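Local coordinates for protein pullulanase (Bacillus acidopullulyticus, PDB 2WAN) that hydrolyses the alpha-1,6-glucosidic linkages of pullulan and probably those of branched starch polysaccharides, at residues 567-570 against 571-574. Numbering follows the deposited sequence.
Sequences KIVP and QYYY
Just past the end of a helix, Val569 to Tyr572 make a type II beta turn, with Pro570 and Gln571 at its corners, and a type I turn from Gln571 to Tyr574 follows directly. The first turn is closed by Tyr572 N donating to Val569 O at 3.2 Å, with an N-H...O angle of 147°. Gln571 takes the positive phi (69°) that such a turn needs at its third position. A water donates to Val569 O (2.8 Å) and accepts from Tyr573 N (3.0 Å), so this one carbonyl accepts the Tyr572 N-H that closes the turn and, through the water, is linked to Tyr573 N.

Val569 divides its two methyls between two tyrosines. The Val569 and Tyr572 side chains lie side by side; with chi1 at -164° placing Val569 CG1 anti to the backbone N, that methyl meets Tyr572 CB at 3.7 Å. Val569 CG2 reaches Tyr573 CE2 at 3.8 Å, where the two side chains cross nearly at right angles. The Tyr572 ring leads off to stack on His596 and its hydroxyl bonds to Asn307, while Gln571 extends away from the turn and its OE1 pairs with the hydroxyl of Tyr118.

The double turn carries the chain out of helix 564-568 into the loop before helix 597-614, in the long excursion after barrel strand 547-552, where alpha-amylase-family enzymes commonly insert domain B. Phe565 of helix 564-568 stacks on Tyr573, and Trp332, on strand 326-332 of the carbohydrate-binding module 48 region, packs against Val569, Tyr572 and Tyr573, joining this loop to that neighbouring beta domain.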
loop_
_atom_site.group_PDB
_atom_site.type_symbol
_atom_site.label_atom_id
_atom_site.label_comp_id
_atom_site.label_asym_id
_atom_site.label_seq_id
_atom_site.Cartn_x
_atom_site.Cartn_y
_atom_site.Cartn_z
ATOM N N LYS A 567 -21.796 4.232 -7.906
ATOM C CA LYS A 567 -23.009 4.151 -8.735
ATOM C C LYS A 567 -23.561 2.717 -8.851
ATOM O O LYS A 567 -24.731 2.522 -9.181
ATOM C CB LYS A 567 -22.786 4.806 -10.113
ATOM C CG LYS A 567 -22.563 6.326 -10.032
ATOM C CD LYS A 567 -22.439 7.007 -11.407
ATOM C CE LYS A 567 -21.140 6.698 -12.157
ATOM N NZ LYS A 567 -21.120 7.445 -13.463
ATOM N N ILE A 568 -22.735 1.713 -8.571
ATOM C CA ILE A 568 -23.157 0.317 -8.699
ATOM C C ILE A 568 -23.540 -0.283 -7.340
ATOM O O ILE A 568 -24.593 -0.915 -7.218
ATOM C CB ILE A 568 -22.087 -0.542 -9.439
ATOM C CG1 ILE A 568 -21.826 0.054 -10.831
ATOM C CG2 ILE A 568 -22.524 -2.035 -9.539
ATOM C CD1 ILE A 568 -20.643 -0.558 -11.567
ATOM N N VAL A 569 -22.687 -0.089 -6.333
ATOM C CA VAL A 569 -22.946 -0.594 -4.976
ATOM C C VAL A 569 -22.616 0.533 -3.983
ATOM O O VAL A 569 -21.478 0.608 -3.485
ATOM C CB VAL A 569 -22.116 -1.863 -4.627
ATOM C CG1 VAL A 569 -22.691 -2.559 -3.388
ATOM C CG2 VAL A 569 -22.079 -2.865 -5.790
ATOM N N PRO A 570 -23.601 1.423 -3.712
ATOM C CA PRO A 570 -23.383 2.640 -2.933
ATOM C C PRO A 570 -22.571 2.432 -1.655
ATOM O O PRO A 570 -22.933 1.616 -0.793
ATOM C CB PRO A 570 -24.816 3.127 -2.648
ATOM C CG PRO A 570 -25.552 2.741 -3.904
ATOM C CD PRO A 570 -24.974 1.386 -4.272
ATOM N N GLN A 571 -21.450 3.157 -1.592
ATOM C CA GLN A 571 -20.495 3.180 -0.459
ATOM C C GLN A 571 -19.660 1.940 -0.176
ATOM O O GLN A 571 -18.621 2.049 0.473
ATOM C CB GLN A 571 -21.172 3.594 0.855
ATOM C CG GLN A 571 -21.709 5.016 0.870
ATOM C CD GLN A 571 -22.238 5.375 2.248
ATOM O OE1 GLN A 571 -22.054 4.620 3.209
ATOM N NE2 GLN A 571 -22.910 6.514 2.347
ATOM N N TYR A 572 -20.118 0.772 -0.618
ATOM C CA TYR A 572 -19.568 -0.494 -0.168
ATOM C C TYR A 572 -18.100 -0.726 -0.543
ATOM O O TYR A 572 -17.402 -1.465 0.148
ATOM C CB TYR A 572 -20.421 -1.672 -0.666
ATOM C CG TYR A 572 -19.981 -3.008 -0.096
ATOM C CD1 TYR A 572 -20.333 -3.383 1.200
ATOM C CD2 TYR A 572 -19.226 -3.904 -0.860
ATOM C CE1 TYR A 572 -19.936 -4.585 1.723
ATOM C CE2 TYR A 572 -18.820 -5.112 -0.347
ATOM C CZ TYR A 572 -19.181 -5.452 0.949
ATOM O OH TYR A 572 -18.790 -6.635 1.467
ATOM N N TYR A 573 -17.644 -0.123 -1.642
ATOM C CA TYR A 573 -16.232 -0.306 -2.041
ATOM C C TYR A 573 -15.270 0.551 -1.214
ATOM O O TYR A 573 -14.047 0.422 -1.370
ATOM C CB TYR A 573 -16.029 -0.053 -3.549
ATOM C CG TYR A 573 -16.558 -1.165 -4.442
ATOM C CD1 TYR A 573 -15.767 -2.289 -4.737
ATOM C CD2 TYR A 573 -17.840 -1.088 -5.001
ATOM C CE1 TYR A 573 -16.244 -3.321 -5.566
ATOM C CE2 TYR A 573 -18.329 -2.107 -5.823
ATOM C CZ TYR A 573 -17.524 -3.221 -6.102
ATOM O OH TYR A 573 -18.002 -4.221 -6.938
ATOM N N TYR A 574 -15.811 1.392 -0.330
ATOM C CA TYR A 574 -15.017 2.369 0.442
ATOM C C TYR A 574 -15.198 2.156 1.947
ATOM O O TYR A 574 -16.187 1.565 2.366
ATOM C CB TYR A 574 -15.482 3.784 0.119
ATOM C CG TYR A 574 -15.340 4.120 -1.340
ATOM C CD1 TYR A 574 -14.103 4.493 -1.862
ATOM C CD2 TYR A 574 -16.425 4.019 -2.212
ATOM C CE1 TYR A 574 -13.946 4.769 -3.223
ATOM C CE2 TYR A 574 -16.280 4.311 -3.577
ATOM C CZ TYR A 574 -15.043 4.684 -4.071
ATOM O OH TYR A 574 -14.868 4.977 -5.411
HETATM O O HOH W 1 -18.911 1.823 -3.536
#